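Local coordinates for acetoacetate decarboxylase (Sphingomonas wittichii, PDB 5UPB), which is an acetoacetate decarboxylase-like lyase that probably carries out Schiff-base chemistry on small carbonyl substrates, as relatives in its superfamily do, at residues A[22-33]-A[236-247]; A[141-149]-A[160-168]. All blocks are in the same frame, centred on the assembly; numbering follows the deposited sequence.

Contact 1: residues A[22-33]-A[236-247]; sequences GWGADMLTVYLR and EVLAGVTYSYGF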
loop_
_atom_site.group_PDB
_atom_site.type_symbol
_atom_site.label_atom_id
_atom_site.label_comp_id
_atom_site.label_asym_id
_atom_site.label_seq_id
_atom_site.Cartn_x
_atom_site.Cartn_y
_atom_site.Cartn_z
ATOM N N GLY A 22 7.740 0.116 -24.918
ATOM C CA GLY A 22 6.864 -0.968 -25.297
ATOM C C GLY A 22 6.170 -1.512 -24.070
ATOM O O GLY A 22 6.743 -1.557 -22.981
ATOM N N TRP A 23 4.951 -1.980 -24.278
ATOM C CA TRP A 23 4.091 -2.557 -23.261
ATOM C C TRP A 23 3.624 -3.946 -23.646
ATOM O O TRP A 23 3.266 -4.195 -24.805
ATOM C CB TRP A 23 2.826 -1.710 -23.074
ATOM C CG TRP A 23 2.992 -0.384 -22.353
ATOM C CD1 TRP A 23 2.611 -0.116 -21.070
ATOM C CD2 TRP A 23 3.495 0.846 -22.896
ATOM N NE1 TRP A 23 2.860 1.225 -20.770
ATOM C CE2 TRP A 23 3.400 1.829 -21.881
ATOM C CE3 TRP A 23 4.009 1.219 -24.155
ATOM C CZ2 TRP A 23 3.815 3.154 -22.080
ATOM C CZ3 TRP A 23 4.407 2.528 -24.367
ATOM C CH2 TRP A 23 4.318 3.488 -23.319
ATOM N N GLY A 24 3.535 -4.832 -22.657
ATOM C CA GLY A 24 2.648 -5.975 -22.736
ATOM C C GLY A 24 1.661 -5.941 -21.592
ATOM O O GLY A 24 1.959 -5.426 -20.510
ATOM N N ALA A 25 0.477 -6.458 -21.841
ATOM C CA ALA A 25 -0.596 -6.335 -20.855
ATOM C C ALA A 25 -1.594 -7.463 -20.988
ATOM O O ALA A 25 -1.843 -7.986 -22.090
ATOM C CB ALA A 25 -1.346 -5.008 -21.008
ATOM N N ASP A 26 -2.190 -7.805 -19.861
ATOM C CA ASP A 26 -3.408 -8.603 -19.823
ATOM C C ASP A 26 -4.564 -7.700 -19.425
ATOM O O ASP A 26 -4.449 -6.929 -18.468
ATOM C CB ASP A 26 -3.258 -9.785 -18.871
ATOM C CG ASP A 26 -2.111 -10.707 -19.257
ATOM O OD1 ASP A 26 -1.781 -10.808 -20.455
ATOM O OD2 ASP A 26 -1.548 -11.345 -18.379
ATOM N N MET A 27 -5.698 -7.842 -20.120
ATOM C CA MET A 27 -6.780 -6.866 -20.043
ATOM C C MET A 27 -8.092 -7.576 -19.751
ATOM O O MET A 27 -8.365 -8.658 -20.295
ATOM C CB MET A 27 -6.971 -6.097 -21.368
ATOM C CG MET A 27 -5.734 -5.365 -21.848
ATOM S SD MET A 27 -5.398 -3.961 -20.848
ATOM C CE MET A 27 -6.682 -2.848 -21.379
ATOM N N LEU A 28 -8.895 -6.949 -18.902
ATOM C CA LEU A 28 -10.308 -7.272 -18.725
ATOM C C LEU A 28 -11.104 -6.049 -19.147
ATOM O O LEU A 28 -10.890 -4.952 -18.613
ATOM C CB LEU A 28 -10.604 -7.645 -17.269
ATOM C CG LEU A 28 -12.076 -7.682 -16.864
ATOM C CD1 LEU A 28 -12.808 -8.765 -17.683
ATOM C CD2 LEU A 28 -12.223 -7.973 -15.352
ATOM N N THR A 29 -12.000 -6.220 -20.111
ATOM C CA THR A 29 -12.744 -5.106 -20.672
ATOM C C THR A 29 -14.235 -5.406 -20.742
ATOM O O THR A 29 -14.649 -6.490 -21.183
ATOM C CB THR A 29 -12.204 -4.768 -22.066
ATOM O OG1 THR A 29 -10.814 -4.431 -21.952
ATOM C CG2 THR A 29 -12.959 -3.607 -22.691
ATOM N N VAL A 30 -15.037 -4.418 -20.324
ATOM C CA VAL A 30 -16.479 -4.451 -20.458
ATOM C C VAL A 30 -16.907 -3.238 -21.271
ATOM O O VAL A 30 -16.558 -2.092 -20.947
ATOM C CB VAL A 30 -17.181 -4.484 -19.105
ATOM C CG1 VAL A 30 -18.698 -4.372 -19.308
ATOM C CG2 VAL A 30 -16.804 -5.755 -18.384
ATOM N N TYR A 31 -17.647 -3.497 -22.329
ATOM C CA TYR A 31 -18.215 -2.445 -23.144
ATOM C C TYR A 31 -19.612 -2.088 -22.653
ATOM O O TYR A 31 -20.377 -2.951 -22.209
ATOM C CB TYR A 31 -18.264 -2.891 -24.601
ATOM C CG TYR A 31 -16.885 -3.108 -25.147
ATOM C CD1 TYR A 31 -16.049 -2.027 -25.435
ATOM C CD2 TYR A 31 -16.414 -4.399 -25.409
ATOM C CE1 TYR A 31 -14.758 -2.227 -25.927
ATOM C CE2 TYR A 31 -15.130 -4.601 -25.907
ATOM C CZ TYR A 31 -14.316 -3.513 -26.183
ATOM O OH TYR A 31 -13.056 -3.717 -26.694
ATOM N N LEU A 32 -19.898 -0.797 -22.688
ATOM C CA LEU A 32 -21.116 -0.201 -22.163
ATOM C C LEU A 32 -21.626 0.843 -23.138
ATOM O O LEU A 32 -20.871 1.399 -23.943
ATOM C CB LEU A 32 -20.887 0.544 -20.838
ATOM C CG LEU A 32 -20.066 -0.104 -19.758
ATOM C CD1 LEU A 32 -19.826 0.962 -18.733
ATOM C CD2 LEU A 32 -20.837 -1.270 -19.202
ATOM N N ARG A 33 -22.891 1.208 -22.962
ATOM C CA ARG A 33 -23.474 2.359 -23.642
ATOM C C ARG A 33 -24.143 3.217 -22.582
ATOM O O ARG A 33 -24.925 2.706 -21.780
ATOM C CB ARG A 33 -24.477 1.961 -24.724
ATOM C CG ARG A 33 -24.994 3.161 -25.547
ATOM C CD ARG A 33 -25.885 2.730 -26.713
ATOM N NE ARG A 33 -25.211 1.760 -27.588
ATOM C CZ ARG A 33 -25.630 0.517 -27.831
ATOM N NH1 ARG A 33 -26.753 0.048 -27.290
ATOM N NH2 ARG A 33 -24.920 -0.261 -28.637
ATOM N N GLU A 236 -26.133 0.586 -20.353
ATOM C CA GLU A 236 -26.477 -0.718 -20.886
ATOM C C GLU A 236 -25.177 -1.491 -21.024
ATOM O O GLU A 236 -24.213 -0.981 -21.601
ATOM C CB GLU A 236 -27.159 -0.602 -22.249
ATOM C CG GLU A 236 -27.470 -1.965 -22.901
ATOM C CD GLU A 236 -28.020 -1.855 -24.334
ATOM O OE1 GLU A 236 -28.285 -2.918 -24.958
ATOM O OE2 GLU A 236 -28.131 -0.715 -24.849
ATOM N N VAL A 237 -25.135 -2.688 -20.457
ATOM C CA VAL A 237 -23.953 -3.538 -20.554
ATOM C C VAL A 237 -24.012 -4.302 -21.872
ATOM O O VAL A 237 -24.968 -5.028 -22.141
ATOM C CB VAL A 237 -23.875 -4.496 -19.359
ATOM C CG1 VAL A 237 -22.605 -5.293 -19.429
ATOM C CG2 VAL A 237 -23.949 -3.723 -18.039
ATOM N N LEU A 238 -23.009 -4.116 -22.712
ATOM C CA LEU A 238 -23.026 -4.675 -24.063
ATOM C C LEU A 238 -22.268 -5.987 -24.178
ATOM O O LEU A 238 -22.780 -6.954 -24.736
ATOM C CB LEU A 238 -22.432 -3.665 -25.050
ATOM C CG LEU A 238 -23.077 -2.284 -25.050
ATOM C CD1 LEU A 238 -22.318 -1.364 -25.985
ATOM C CD2 LEU A 238 -24.548 -2.372 -25.471
ATOM N N ALA A 239 -21.030 -6.035 -23.709
ATOM C CA ALA A 239 -20.203 -7.208 -23.944
ATOM C C ALA A 239 -19.024 -7.194 -22.993
ATOM O O ALA A 239 -18.688 -6.164 -22.405
ATOM C CB ALA A 239 -19.675 -7.227 -25.375
ATOM N N GLY A 240 -18.400 -8.351 -22.853
ATOM C CA GLY A 240 -17.186 -8.453 -22.067
ATOM C C GLY A 240 -16.169 -9.320 -22.774
ATOM O O GLY A 240 -16.522 -10.231 -23.534
ATOM N N VAL A 241 -14.901 -8.995 -22.552
ATOM C CA VAL A 241 -13.786 -9.715 -23.155
ATOM C C VAL A 241 -12.553 -9.582 -22.263
ATOM O O VAL A 241 -12.392 -8.591 -21.531
ATOM C CB VAL A 241 -13.504 -9.186 -24.581
ATOM C CG1 VAL A 241 -12.984 -7.770 -24.516
ATOM C CG2 VAL A 241 -12.528 -10.067 -25.303
ATOM N N THR A 242 -11.697 -10.618 -22.298
ATOM C CA THR A 242 -10.362 -10.580 -21.696
ATOM C C THR A 242 -9.384 -11.022 -22.772
ATOM O O THR A 242 -9.727 -11.839 -23.643
ATOM C CB THR A 242 -10.254 -11.471 -20.424
ATOM O OG1 THR A 242 -9.000 -11.241 -19.761
ATOM C CG2 THR A 242 -10.395 -12.988 -20.762
ATOM N N TYR A 243 -8.201 -10.429 -22.770
ATOM C CA TYR A 243 -7.273 -10.635 -23.867
ATOM C C TYR A 243 -5.905 -10.136 -23.462
ATOM O O TYR A 243 -5.728 -9.468 -22.429
ATOM C CB TYR A 243 -7.736 -9.933 -25.133
ATOM C CG TYR A 243 -7.882 -8.440 -24.982
ATOM C CD1 TYR A 243 -9.037 -7.897 -24.471
ATOM C CD2 TYR A 243 -6.884 -7.577 -25.419
ATOM C CE1 TYR A 243 -9.184 -6.521 -24.362
ATOM C CE2 TYR A 243 -7.023 -6.221 -25.322
ATOM C CZ TYR A 243 -8.182 -5.691 -24.803
ATOM O OH TYR A 243 -8.311 -4.323 -24.714
ATOM N N SER A 244 -4.945 -10.408 -24.339
ATOM C CA SER A 244 -3.596 -9.881 -24.181
ATOM C C SER A 244 -3.320 -8.849 -25.259
ATOM O O SER A 244 -3.830 -8.920 -26.390
ATOM C CB SER A 244 -2.568 -10.997 -24.203
ATOM O OG SER A 244 -2.856 -11.884 -23.142
ATOM N N TYR A 245 -2.441 -7.928 -24.904
ATOM C CA TYR A 245 -2.215 -6.748 -25.696
ATOM C C TYR A 245 -0.779 -6.293 -25.586
ATOM O O TYR A 245 -0.211 -6.230 -24.492
ATOM C CB TYR A 245 -3.150 -5.701 -25.049
ATOM C CG TYR A 245 -3.183 -4.301 -25.552
ATOM C CD1 TYR A 245 -2.949 -4.000 -26.854
ATOM C CD2 TYR A 245 -3.400 -3.252 -24.657
ATOM C CE1 TYR A 245 -2.990 -2.712 -27.296
ATOM C CE2 TYR A 245 -3.433 -1.951 -25.079
ATOM C CZ TYR A 245 -3.225 -1.676 -26.399
ATOM O OH TYR A 245 -3.230 -0.363 -26.839
ATOM N N GLY A 246 -0.248 -5.857 -26.714
ATOM C CA GLY A 246 1.083 -5.285 -26.752
ATOM C C GLY A 246 1.048 -4.057 -27.628
ATOM O O GLY A 246 0.333 -4.017 -28.639
ATOM N N PHE A 247 1.878 -3.069 -27.276
ATOM C CA PHE A 247 1.899 -1.863 -28.089
ATOM C C PHE A 247 3.177 -1.081 -27.819
ATOM O O PHE A 247 3.878 -1.301 -26.822
ATOM C CB PHE A 247 0.662 -0.993 -27.809
ATOM C CG PHE A 247 0.493 -0.573 -26.346
ATOM C CD1 PHE A 247 -0.181 -1.372 -25.428
ATOM C CD2 PHE A 247 1.003 0.621 -25.926
ATOM C CE1 PHE A 247 -0.322 -0.968 -24.100
ATOM C CE2 PHE A 247 0.851 1.035 -24.564
ATOM C CZ PHE A 247 0.192 0.216 -23.687
#

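Contact 2: residues A[141-149]-A[160-168]; sequences LREGAVVGG and RLGLTVTRA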
loop_
_atom_site.group_PDB
_atom_site.type_symbol
_atom_site.label_atom_id
_atom_site.label_comp_id
_atom_site.label_asym_id
_atom_site.label_seq_id
_atom_site.Cartn_x
_atom_site.Cartn_y
_atom_site.Cartn_z
ATOM N N LEU A 141 -7.518 -19.817 -18.818
ATOM C CA LEU A 141 -8.647 -19.308 -19.586
ATOM C C LEU A 141 -9.217 -20.413 -20.485
ATOM O O LEU A 141 -8.486 -21.117 -21.179
ATOM C CB LEU A 141 -8.221 -18.095 -20.413
ATOM C CG LEU A 141 -7.853 -16.910 -19.534
ATOM C CD1 LEU A 141 -7.142 -15.878 -20.384
ATOM C CD2 LEU A 141 -9.115 -16.319 -18.902
ATOM N N ARG A 142 -10.530 -20.569 -20.420
ATOM C CA ARG A 142 -11.297 -21.598 -21.101
ATOM C C ARG A 142 -12.771 -21.258 -20.941
ATOM O O ARG A 142 -13.155 -20.385 -20.157
ATOM C CB ARG A 142 -11.019 -22.974 -20.485
ATOM C CG ARG A 142 -11.457 -23.044 -19.019
ATOM C CD ARG A 142 -11.134 -24.357 -18.342
ATOM N NE ARG A 142 -9.711 -24.649 -18.243
ATOM C CZ ARG A 142 -9.221 -25.877 -18.085
ATOM N NH1 ARG A 142 -10.039 -26.921 -18.011
ATOM N NH2 ARG A 142 -7.911 -26.063 -18.009
ATOM N N GLU A 143 -13.599 -22.000 -21.636
ATOM C CA GLU A 143 -15.022 -21.876 -21.407
ATOM C C GLU A 143 -15.314 -22.123 -19.933
ATOM O O GLU A 143 -14.791 -23.066 -19.334
ATOM C CB GLU A 143 -15.756 -22.905 -22.251
ATOM C CG GLU A 143 -15.490 -22.831 -23.721
ATOM C CD GLU A 143 -16.323 -23.835 -24.482
ATOM O OE1 GLU A 143 -17.043 -24.604 -23.818
ATOM O OE2 GLU A 143 -16.214 -23.907 -25.735
ATOM N N GLY A 144 -16.082 -21.242 -19.319
ATOM C CA GLY A 144 -16.368 -21.406 -17.920
ATOM C C GLY A 144 -15.413 -20.733 -16.958
ATOM O O GLY A 144 -15.752 -20.628 -15.789
ATOM N N ALA A 145 -14.259 -20.247 -17.411
ATOM C CA ALA A 145 -13.346 -19.515 -16.532
ATOM C C ALA A 145 -13.938 -18.191 -16.056
ATOM O O ALA A 145 -14.768 -17.576 -16.724
ATOM C CB ALA A 145 -12.031 -19.240 -17.267
ATOM N N VAL A 146 -13.485 -17.725 -14.892
ATOM C CA VAL A 146 -13.920 -16.423 -14.391
ATOM C C VAL A 146 -12.698 -15.536 -14.237
ATOM O O VAL A 146 -11.597 -16.017 -13.948
ATOM C CB VAL A 146 -14.726 -16.528 -13.081
ATOM C CG1 VAL A 146 -16.089 -17.178 -13.378
ATOM C CG2 VAL A 146 -13.965 -17.312 -11.996
ATOM N N VAL A 147 -12.896 -14.248 -14.537
ATOM C CA VAL A 147 -11.894 -13.187 -14.428
ATOM C C VAL A 147 -12.508 -12.043 -13.633
ATOM O O VAL A 147 -13.710 -11.777 -13.753
ATOM C CB VAL A 147 -11.469 -12.719 -15.830
ATOM C CG1 VAL A 147 -10.478 -11.590 -15.742
ATOM C CG2 VAL A 147 -10.903 -13.911 -16.613
ATOM N N GLY A 148 -11.709 -11.378 -12.800
ATOM C CA GLY A 148 -12.230 -10.291 -11.980
ATOM C C GLY A 148 -11.259 -9.135 -11.914
ATOM O O GLY A 148 -10.045 -9.316 -11.999
ATOM N N GLY A 149 -11.805 -7.928 -11.809
ATOM C CA GLY A 149 -10.971 -6.752 -11.586
ATOM C C GLY A 149 -11.685 -5.791 -10.667
ATOM O O GLY A 149 -12.919 -5.720 -10.657
ATOM N N ARG A 160 -16.095 -2.312 -10.054
ATOM C CA ARG A 160 -15.759 -3.721 -10.141
ATOM C C ARG A 160 -16.154 -4.226 -11.524
ATOM O O ARG A 160 -17.175 -3.803 -12.061
ATOM C CB ARG A 160 -16.500 -4.554 -9.105
ATOM C CG ARG A 160 -16.437 -4.000 -7.704
ATOM C CD ARG A 160 -17.550 -4.586 -6.855
ATOM N NE ARG A 160 -17.392 -6.026 -6.657
ATOM C CZ ARG A 160 -18.360 -6.806 -6.192
ATOM N NH1 ARG A 160 -19.557 -6.295 -5.907
ATOM N NH2 ARG A 160 -18.133 -8.093 -6.016
ATOM N N LEU A 161 -15.339 -5.110 -12.081
ATOM C CA LEU A 161 -15.584 -5.741 -13.377
ATOM C C LEU A 161 -15.359 -7.232 -13.254
ATOM O O LEU A 161 -14.514 -7.685 -12.476
ATOM C CB LEU A 161 -14.636 -5.299 -14.473
ATOM C CG LEU A 161 -14.606 -3.900 -15.017
ATOM C CD1 LEU A 161 -13.632 -3.919 -16.191
ATOM C CD2 LEU A 161 -15.998 -3.464 -15.423
ATOM N N GLY A 162 -16.071 -7.988 -14.089
ATOM C CA GLY A 162 -15.859 -9.421 -14.117
ATOM C C GLY A 162 -16.337 -9.999 -15.430
ATOM O O GLY A 162 -17.068 -9.361 -16.194
ATOM N N LEU A 163 -15.905 -11.223 -15.685
ATOM C CA LEU A 163 -16.247 -11.949 -16.912
ATOM C C LEU A 163 -16.358 -13.425 -16.577
ATOM O O LEU A 163 -15.463 -13.972 -15.928
ATOM C CB LEU A 163 -15.151 -11.762 -17.964
ATOM C CG LEU A 163 -15.434 -12.349 -19.324
ATOM C CD1 LEU A 163 -16.563 -11.569 -19.979
ATOM C CD2 LEU A 163 -14.161 -12.297 -20.150
ATOM N N THR A 164 -17.439 -14.073 -17.040
ATOM C CA THR A 164 -17.511 -15.533 -17.080
ATOM C C THR A 164 -17.346 -15.921 -18.545
ATOM O O THR A 164 -18.191 -15.583 -19.378
ATOM C CB THR A 164 -18.830 -16.070 -16.546
ATOM O OG1 THR A 164 -19.017 -15.643 -15.200
ATOM C CG2 THR A 164 -18.812 -17.591 -16.583
ATOM N N VAL A 165 -16.249 -16.603 -18.860
ATOM C CA VAL A 165 -15.882 -16.860 -20.251
ATOM C C VAL A 165 -16.863 -17.843 -20.856
ATOM O O VAL A 165 -17.204 -18.852 -20.228
ATOM C CB VAL A 165 -14.446 -17.388 -20.321
ATOM C CG1 VAL A 165 -14.083 -17.856 -21.775
ATOM C CG2 VAL A 165 -13.470 -16.319 -19.808
ATOM N N THR A 166 -17.349 -17.534 -22.055
ATOM C CA THR A 166 -18.235 -18.443 -22.781
ATOM C C THR A 166 -17.586 -19.049 -24.012
ATOM O O THR A 166 -17.965 -20.143 -24.409
ATOM C CB THR A 166 -19.527 -17.737 -23.220
ATOM O OG1 THR A 166 -19.228 -16.576 -23.999
ATOM C CG2 THR A 166 -20.347 -17.312 -22.027
ATOM N N ARG A 167 -16.595 -18.398 -24.609
ATOM C CA ARG A 167 -16.006 -18.941 -25.822
ATOM C C ARG A 167 -14.699 -18.233 -26.109
ATOM O O ARG A 167 -14.433 -17.126 -25.617
ATOM C CB ARG A 167 -16.936 -18.788 -27.038
ATOM C CG ARG A 167 -17.346 -17.334 -27.279
ATOM C CD ARG A 167 -17.919 -17.154 -28.679
ATOM N NE ARG A 167 -18.422 -15.799 -28.876
ATOM C CZ ARG A 167 -17.675 -14.750 -29.233
ATOM N NH1 ARG A 167 -16.376 -14.858 -29.449
ATOM N NH2 ARG A 167 -18.244 -13.582 -29.414
ATOM N N ALA A 168 -13.863 -18.917 -26.878
ATOM C CA ALA A 168 -12.728 -18.249 -27.491
ATOM C C ALA A 168 -13.243 -17.092 -28.336
ATOM O O ALA A 168 -14.366 -17.129 -28.869
ATOM C CB ALA A 168 -11.938 -19.237 -28.344
#

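Contact 1: residues A[22-33]-A[236-247]
Met27 and Tyr243 form the tightly packed middle of this antiparallel strand pair. Met27 CB sits over one face of the Tyr243 ring, 3.8 Å from its centroid. A chi1 of 60° sets the ring's CG between backbone N and carbonyl carbon. Thr29 OG1, buried and without a polar partner, lies 3.6 Å from Tyr243 CE1. On the opposite face, Thr242 OG1 donates to Met27 O over 2.7 Å, joining Tyr243 N at that carbonyl. Trp23 and Phe247 form an offset stack of doubtful spacing.

The end at Arg33 and Glu236 is looser and more solvent-exposed. There Leu238 and Ala239 both oppose Tyr31 in a classic beta bulge: Leu238 N reaches Tyr31 O at 2.9 Å, whereas the bond from Ala239 N is weak. Beyond it Arg33 NH1 and Glu236 OE2 make a 2.9 Å salt bridge, planes 77° apart, with Leu238 CD2 over a guanidinium face; Arg33 is poorly ordered.

Far apart in sequence, these strands of the acetoacetate decarboxylase fold pair throughout, shifted only at the bulge. Strand 53-65 flanks 22-33 and 206-221 flanks 236-247, Leu28 and Thr242 pack on strand 156-166, and Asp26 OD1 is hydrogen-bonded to His132 of the second subunit.

Contact 2: residues A[141-149]-A[160-168]
From Val147 opposite Leu163 to Gly149 opposite Leu161, the two arms of a beta hairpin run antiparallel at 171°, each of these hydrogen-bonded pairs closed by two backbone bonds. Between them Gly148 and Gly162 form a non-hydrogen-bonded pair whose CA atoms come within 4.3 Å, with no side chain from either.

Before the strand begins, a type II turn from Arg142 to Ala145 leads the chain into it, and Val165 fills the bend. Its CG1, anti to the backbone N at chi1 172°, presses to 3.1 Å from Arg142 O, the carbonyl that also accepts the turn bond from Ala145 N. The other branch, CG2, meets Ala145 CB at 4.1 Å. Backbone bonds clasp the same residue: Val165 N donates to Ala145 O at 2.8 Å, and Val165 O receives Gly144 N from above the carbonyl plane, 38° out of it. Gly144 has a positive phi that suits glycine at this corner. On the exposed side of the turn the aliphatic part of Glu143 passes Thr166, CG lying 3.7 Å from Thr166 O.

Val146 and Thr164 run alongside each other off the same face, Val146 CG1 3.8 Å from Thr164 OG1; both pack on Leu73 of the second subunit. On the other face, Val147, Leu161 and Leu163 turn toward Leu28 of strand 21-34. Flanking strands extend the hairpin: 206-221 bonds to the 160-166 arm, with its Trp213 packing on Leu141 and Val165, while Ala129 of strand 125-129 bonds to Gly148.

Overall arrangement
From the N terminus the chain first lays down 22-33, which waits some two hundred residues for its partner, so contact 1 closes a loop spanning most of the protein. Within that loop comes contact 2, a local closure in which the hairpin of strands 146-153 and 156-166 folds 141-149 back onto 160-168. The two do not cross. Strand 206-221 then links them, pairing with strand 156-166 and with the returning strand 235-249, which joins strand 21-34. Their centres are about 12 Å apart, and they meet directly: Leu28 CD2 packs 3.6 Å from Gly149 N, while Leu163 touches the backbone of Gly240 and Thr242. Both contacts also border the second subunit.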